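Local coordinates for uncharacterized conserved protein YndB, AHSA1/START domain (Micromonospora chersina, PDB 6V04) that is of unknown precise function but is probably involved in dynemicin biosynthesis and has the START/Bet v1-like fold, shared with polyketide cyclases and aromatases, at residues P112-G116 / S117-Q121; E168-V171 / D172-I176. One frame throughout, in Å; residues are numbered along the deposited sequence.

How the interactions relate
Interaction 1 (112-121) comes first along the chain, where the strand 103-110 of one seven-stranded antiparallel sheet gives way to the long helix 116-139. Interaction 2 (168-176) follows after strand 151-157 and spans the short helix 170-173 and the start of strand 176-178, an outermost strand of the second seven-stranded sheet. Their centres are about 26 Å apart and their nearest atoms about 14 Å, with no touch. The two sheets share the same strand order, consistent with a tandem of START/Bet v1-like units. Interaction 1 faces strands of the second sheet, whereas interaction 2 lies within that second half, beside the helix 252-277; the first leads from strand to helix, the second from helix to strand.

Interaction 1: P112-G116 / S117-Q121; sequences PGRPG and SEVAQ
P115 O takes the amide hydrogen of E118 N at 2.9 Å, and the next carbonyl, G116 O, accepts V119 N at 3.2 Å. Both bonds join residues three apart, as in the first turn of a helix. Water 2 links G116 O to A120 N, though its approach to the carbonyl is so short that its exact place is doubtful. The side chains of P115 and E118 run side by side and point the same way: P115 CD lies 3.6 Å from E118 OE2, so the carboxylate arm rests along the pyrrolidine ring. At the CB corner of the same ring, S117 OG comes to 3.6 Å from P115 CB.

R114 reaches across E118 and V119 at about a right angle. With its CG anti to the backbone N (chi1 173°), the aliphatic part runs past the turn, and CD comes to 4.0 Å from V119 CG2. Farther out, the guanidinium and carboxylate planes are 52° apart and do not form a direct salt bridge, R114 NE standing 4.3 Å from E118 OE1. Instead water 1, in the guanidinium plane at its edge, accepts from R114 NH1 at 3.1 Å and donates to E118 OE1 at 3.0 Å. The arginine's direct polar partners lie elsewhere: NH1 makes a salt bridge with D109 and NH2 a hydrogen bond to D12 O, which together probably fix the rotation of the group. P115 and S117 also touch E230, and E118 touches S154, both on strands of the second sheet. The arrangement is the entry from strand 103-110 into the long helix 116-139, the strand-to-helix passage of the START/Bet v1 helix-grip fold.

Interaction 2: E168-V171 / D172-I176; sequences ETVV and DWLPI
The carboxylate of D172 folds back over T169, the two side chains crossing obliquely, with OD2 3.6 Å from T169 CA and also close to its CB and CG2. A chi1 of -67°, which sets CG beside the aspartate's own backbone N, brings the group to that side. The same oxygen accepts a hydrogen bond from W162 NE1, while T169 OG1 bonds to H163 O. With the carboxylate of D172 cut back to an alanine, the indole N-H of W162 would probably lose this acceptor and the flank of T169 its cover.

W173 also turns back on the preceding segment. Its CD1 edge meets T169 O at 3.5 Å, near the ring plane, and its NE1 hydrogen bonds to P164 O. One face of the indole is covered by L174, whose CG lies 3.6 Å above the ring centre. L174 in turn sends CD1 to V170 CB at 4.1 Å, and V170 CG2 meets I176 CD1 beyond it, so tryptophan, leucine, valine and isoleucine follow one another in an apolar series. W173 and L174 also touch the helix 252-277, through A273 and W266.

Backbone bonds hold the turn beneath these side chains. T169 O accepts D172 N. V170 O is gripped twice, by W173 N and by L174 N, the latter at 2.9 Å. Water 3 donates to V171 O and to L174 O, the latter at the start of the inverse gamma turn centred on P175 that leads into strand 176-178. The carbonyls of T169 and V170 are thus met by amides and those of V171 and L174 by a water, and both indole N-H groups have oxygen acceptors, which probably helps this polar backbone lie among largely buried apolar side chains.

Interaction 1: P112-G116 / S117-Q121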
ATOM      1  N   PRO A 112      15.617  -0.230   5.627  1.00 28.09           N
ATOM      2  CA  PRO A 112      16.363   0.510   6.652  1.00 34.65           C
ATOM      3  C   PRO A 112      15.564   1.693   7.176  1.00 34.14           C
ATOM      4  O   PRO A 112      14.991   2.466   6.403  1.00 32.38           O
ATOM      5  CB  PRO A 112      17.628   0.962   5.911  1.00 35.56           C
ATOM      6  CG  PRO A 112      17.762   0.025   4.764  1.00 34.99           C
ATOM      7  CD  PRO A 112      16.351  -0.318   4.353  1.00 27.59           C
ATOM      8  N   GLY A 113      15.492   1.801   8.499  1.00 32.13           N
ATOM      9  CA  GLY A 113      14.803   2.896   9.148  1.00 33.60           C
ATOM     10  C   GLY A 113      13.298   2.769   9.191  1.00 38.72           C
ATOM     11  O   GLY A 113      12.619   3.745   9.526  1.00 39.96           O
ATOM     12  N   ARG A 114      12.758   1.602   8.872  1.00 32.37           N
ATOM     13  CA  ARG A 114      11.316   1.409   8.884  1.00 32.72           C
ATOM     14  C   ARG A 114      10.740   1.787  10.246  1.00 39.80           C
ATOM     15  O   ARG A 114      11.193   1.257  11.269  1.00 43.18           O
ATOM     16  CB  ARG A 114      10.995  -0.051   8.584  1.00 33.14           C
ATOM     17  CG  ARG A 114       9.534  -0.426   8.721  1.00 35.73           C
ATOM     18  CD  ARG A 114       9.348  -1.837   8.225  1.00 36.23           C
ATOM     19  NE  ARG A 114       9.283  -1.867   6.772  1.00 33.17           N
ATOM     20  CZ  ARG A 114       9.610  -2.906   6.010  1.00 29.03           C
ATOM     21  NH1 ARG A 114       9.463  -2.809   4.694  1.00 31.11           N
ATOM     22  NH2 ARG A 114      10.085  -4.027   6.542  1.00 29.90           N
ATOM     23  N   PRO A 115       9.736   2.664  10.305  1.00 38.42           N
ATOM     24  CA  PRO A 115       9.115   2.966  11.600  1.00 48.66           C
ATOM     25  C   PRO A 115       8.577   1.705  12.262  1.00 41.15           C
ATOM     26  O   PRO A 115       7.969   0.851  11.616  1.00 40.40           O
ATOM     27  CB  PRO A 115       7.984   3.936  11.236  1.00 44.77           C
ATOM     28  CG  PRO A 115       8.397   4.539   9.942  1.00 47.24           C
ATOM     29  CD  PRO A 115       9.145   3.462   9.215  1.00 45.75           C
ATOM     30  N   GLY A 116       8.811   1.592  13.570  1.00 51.77           N
ATOM     31  CA  GLY A 116       8.235   0.480  14.305  1.00 48.45           C
ATOM     32  C   GLY A 116       6.731   0.418  14.162  1.00 37.66           C
ATOM     33  O   GLY A 116       6.142  -0.668  14.181  1.00 43.62           O
ATOM     34  N   SER A 117       6.090   1.576  13.975  1.00 47.68           N
ATOM     35  CA  SER A 117       4.642   1.625  13.818  1.00 53.36           C
ATOM     36  C   SER A 117       4.167   0.914  12.558  1.00 52.02           C
ATOM     37  O   SER A 117       2.985   0.569  12.468  1.00 55.50           O
ATOM     38  CB  SER A 117       4.172   3.081  13.793  1.00 58.44           C
ATOM     39  OG  SER A 117       4.718   3.775  12.682  1.00 58.13           O
ATOM     40  N   GLU A 118       5.055   0.692  11.584  1.00 40.79           N
ATOM     41  CA  GLU A 118       4.701   0.022  10.340  1.00 43.68           C
ATOM     42  C   GLU A 118       4.850  -1.487  10.407  1.00 37.36           C
ATOM     43  O   GLU A 118       4.230  -2.193   9.605  1.00 38.35           O
ATOM     44  CB  GLU A 118       5.584   0.527   9.194  1.00 48.52           C
ATOM     45  CG  GLU A 118       4.957   1.580   8.311  1.00 79.81           C
ATOM     46  CD  GLU A 118       5.855   1.950   7.143  1.00 92.11           C
ATOM     47  OE1 GLU A 118       6.143   1.063   6.311  1.00 91.61           O
ATOM     48  OE2 GLU A 118       6.286   3.121   7.067  1.00 94.87           O
ATOM     49  N   VAL A 119       5.663  -1.994  11.335  1.00 35.55           N
ATOM     50  CA  VAL A 119       6.086  -3.392  11.277  1.00 33.58           C
ATOM     51  C   VAL A 119       4.895  -4.323  11.463  1.00 32.75           C
ATOM     52  O   VAL A 119       4.746  -5.316  10.744  1.00 34.36           O
ATOM     53  CB  VAL A 119       7.181  -3.663  12.324  1.00 35.85           C
ATOM     54  CG1 VAL A 119       7.473  -5.152  12.422  1.00 39.19           C
ATOM     55  CG2 VAL A 119       8.441  -2.899  11.966  1.00 42.77           C
ATOM     56  N   ALA A 120       4.040  -4.029  12.445  1.00 36.24           N
ATOM     57  CA  ALA A 120       2.925  -4.924  12.733  1.00 37.04           C
ATOM     58  C   ALA A 120       1.976  -5.024  11.547  1.00 35.50           C
ATOM     59  O   ALA A 120       1.527  -6.120  11.182  1.00 36.67           O
ATOM     60  CB  ALA A 120       2.176  -4.439  13.973  1.00 45.35           C
ATOM     61  N   GLN A 121       1.647  -3.886  10.936  1.00 36.86           N
ATOM     62  CA  GLN A 121       0.784  -3.907   9.758  1.00 34.82           C
ATOM     63  C   GLN A 121       1.400  -4.732   8.635  1.00 30.59           C
ATOM     64  O   GLN A 121       0.694  -5.458   7.920  1.00 31.36           O
ATOM     65  CB  GLN A 121       0.528  -2.480   9.269  1.00 39.22           C
ATOM     66  CG  GLN A 121      -0.492  -1.691  10.069  1.00 71.35           C
ATOM     67  CD  GLN A 121      -0.508  -0.223   9.681  1.00 87.01           C
ATOM     68  OE1 GLN A 121      -1.230   0.182   8.768  1.00 89.15           O
ATOM     69  NE2 GLN A 121       0.297   0.580  10.368  1.00 89.89           N
TER
HETATM   70  O   HOH W   1       8.183  -0.047   4.430  1.00 38.70           O
HETATM   71  O   HOH W   2       4.002  -1.893  14.591  1.00 45.45           O

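Interaction 2: E168-V171 / D172-I176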
ATOM      1  N   GLU A 168       0.632  26.736   6.743  1.00 34.56           N
ATOM      2  CA  GLU A 168       1.080  27.448   5.558  1.00 31.86           C
ATOM      3  C   GLU A 168       1.689  26.541   4.491  1.00 33.32           C
ATOM      4  O   GLU A 168       2.071  27.050   3.431  1.00 38.68           O
ATOM      5  CB  GLU A 168       2.082  28.541   5.953  1.00 37.00           C
ATOM      6  CG  GLU A 168       3.465  28.067   6.390  1.00 37.67           C
ATOM      7  CD  GLU A 168       3.590  27.838   7.887  1.00 40.83           C
ATOM      8  OE1 GLU A 168       2.555  27.726   8.583  1.00 34.55           O
ATOM      9  OE2 GLU A 168       4.744  27.784   8.370  1.00 41.40           O
ATOM     10  N   THR A 169       1.792  25.222   4.721  1.00 28.52           N
ATOM     11  CA  THR A 169       2.272  24.305   3.686  1.00 28.87           C
ATOM     12  C   THR A 169       1.271  23.242   3.248  1.00 28.66           C
ATOM     13  O   THR A 169       1.502  22.606   2.214  1.00 28.69           O
ATOM     14  CB  THR A 169       3.555  23.575   4.130  1.00 29.04           C
ATOM     15  OG1 THR A 169       3.298  22.808   5.314  1.00 30.07           O
ATOM     16  CG2 THR A 169       4.681  24.565   4.396  1.00 32.98           C
ATOM     17  N   VAL A 170       0.184  23.001   3.991  1.00 27.80           N
ATOM     18  CA  VAL A 170      -0.690  21.887   3.622  1.00 27.48           C
ATOM     19  C   VAL A 170      -1.288  22.081   2.234  1.00 28.84           C
ATOM     20  O   VAL A 170      -1.475  21.103   1.501  1.00 28.21           O
ATOM     21  CB  VAL A 170      -1.789  21.672   4.684  1.00 26.14           C
ATOM     22  CG1 VAL A 170      -1.201  21.008   5.926  1.00 27.60           C
ATOM     23  CG2 VAL A 170      -2.502  22.977   5.020  1.00 32.48           C
ATOM     24  N   VAL A 171      -1.578  23.324   1.833  1.00 31.15           N
ATOM     25  CA  VAL A 171      -2.167  23.525   0.508  1.00 32.39           C
ATOM     26  C   VAL A 171      -1.140  23.281  -0.593  1.00 36.84           C
ATOM     27  O   VAL A 171      -1.513  23.089  -1.757  1.00 36.47           O
ATOM     28  CB  VAL A 171      -2.781  24.930   0.389  1.00 44.72           C
ATOM     29  CG1 VAL A 171      -3.365  25.132  -1.002  1.00 54.04           C
ATOM     30  CG2 VAL A 171      -3.863  25.133   1.451  1.00 45.40           C
ATOM     31  N   ASP A 172       0.150  23.263  -0.246  1.00 31.29           N
ATOM     32  CA  ASP A 172       1.192  22.965  -1.222  1.00 32.52           C
ATOM     33  C   ASP A 172       1.067  21.557  -1.792  1.00 33.02           C
ATOM     34  O   ASP A 172       1.495  21.313  -2.926  1.00 33.91           O
ATOM     35  CB  ASP A 172       2.584  23.106  -0.590  1.00 32.43           C
ATOM     36  CG  ASP A 172       2.944  24.547  -0.211  1.00 40.04           C
ATOM     37  OD1 ASP A 172       2.297  25.504  -0.688  1.00 40.14           O
ATOM     38  OD2 ASP A 172       3.917  24.728   0.564  1.00 38.78           O
ATOM     39  N   TRP A 173       0.529  20.606  -1.026  1.00 26.35           N
ATOM     40  CA  TRP A 173       0.542  19.212  -1.459  1.00 27.33           C
ATOM     41  C   TRP A 173      -0.787  18.474  -1.297  1.00 27.37           C
ATOM     42  O   TRP A 173      -0.971  17.431  -1.947  1.00 28.67           O
ATOM     43  CB  TRP A 173       1.651  18.439  -0.719  1.00 28.01           C
ATOM     44  CG  TRP A 173       1.411  18.225   0.743  1.00 25.12           C
ATOM     45  CD1 TRP A 173       1.582  19.138   1.755  1.00 28.63           C
ATOM     46  CD2 TRP A 173       0.950  17.026   1.360  1.00 22.79           C
ATOM     47  NE1 TRP A 173       1.247  18.574   2.959  1.00 25.63           N
ATOM     48  CE2 TRP A 173       0.851  17.279   2.745  1.00 24.05           C
ATOM     49  CE3 TRP A 173       0.604  15.753   0.876  1.00 25.33           C
ATOM     50  CZ2 TRP A 173       0.429  16.309   3.649  1.00 24.51           C
ATOM     51  CZ3 TRP A 173       0.192  14.798   1.772  1.00 23.95           C
ATOM     52  CH2 TRP A 173       0.108  15.079   3.147  1.00 26.94           C
ATOM     53  N   LEU A 174      -1.725  18.973  -0.474  1.00 25.22           N
ATOM     54  CA  LEU A 174      -3.010  18.299  -0.325  1.00 25.43           C
ATOM     55  C   LEU A 174      -4.035  18.893  -1.281  1.00 26.04           C
ATOM     56  O   LEU A 174      -4.012  20.095  -1.550  1.00 26.79           O
ATOM     57  CB  LEU A 174      -3.533  18.437   1.102  1.00 25.10           C
ATOM     58  CG  LEU A 174      -2.818  17.558   2.129  1.00 24.43           C
ATOM     59  CD1 LEU A 174      -3.127  18.013   3.541  1.00 29.73           C
ATOM     60  CD2 LEU A 174      -3.222  16.109   1.950  1.00 25.84           C
ATOM     61  N   PRO A 175      -4.959  18.074  -1.781  1.00 24.60           N
ATOM     62  CA  PRO A 175      -6.001  18.561  -2.712  1.00 25.23           C
ATOM     63  C   PRO A 175      -7.177  19.179  -1.971  1.00 29.27           C
ATOM     64  O   PRO A 175      -8.303  18.684  -1.999  1.00 29.35           O
ATOM     65  CB  PRO A 175      -6.390  17.278  -3.453  1.00 28.88           C
ATOM     66  CG  PRO A 175      -6.277  16.238  -2.400  1.00 26.57           C
ATOM     67  CD  PRO A 175      -5.065  16.618  -1.576  1.00 22.53           C
ATOM     68  N   ILE A 176      -6.919  20.296  -1.290  1.00 26.69           N
ATOM     69  CA  ILE A 176      -7.900  20.910  -0.408  1.00 28.54           C
ATOM     70  C   ILE A 176      -8.068  22.383  -0.761  1.00 32.95           C
ATOM     71  O   ILE A 176      -7.209  23.002  -1.394  1.00 34.89           O
ATOM     72  CB  ILE A 176      -7.502  20.749   1.079  1.00 27.45           C
ATOM     73  CG1 ILE A 176      -6.140  21.394   1.341  1.00 33.71           C
ATOM     74  CG2 ILE A 176      -7.472  19.280   1.444  1.00 26.93           C
ATOM     75  CD1 ILE A 176      -5.726  21.397   2.817  1.00 33.38           C
TER
HETATM   76  O   HOH W   3      -3.123  21.825  -3.527  1.00 45.70           O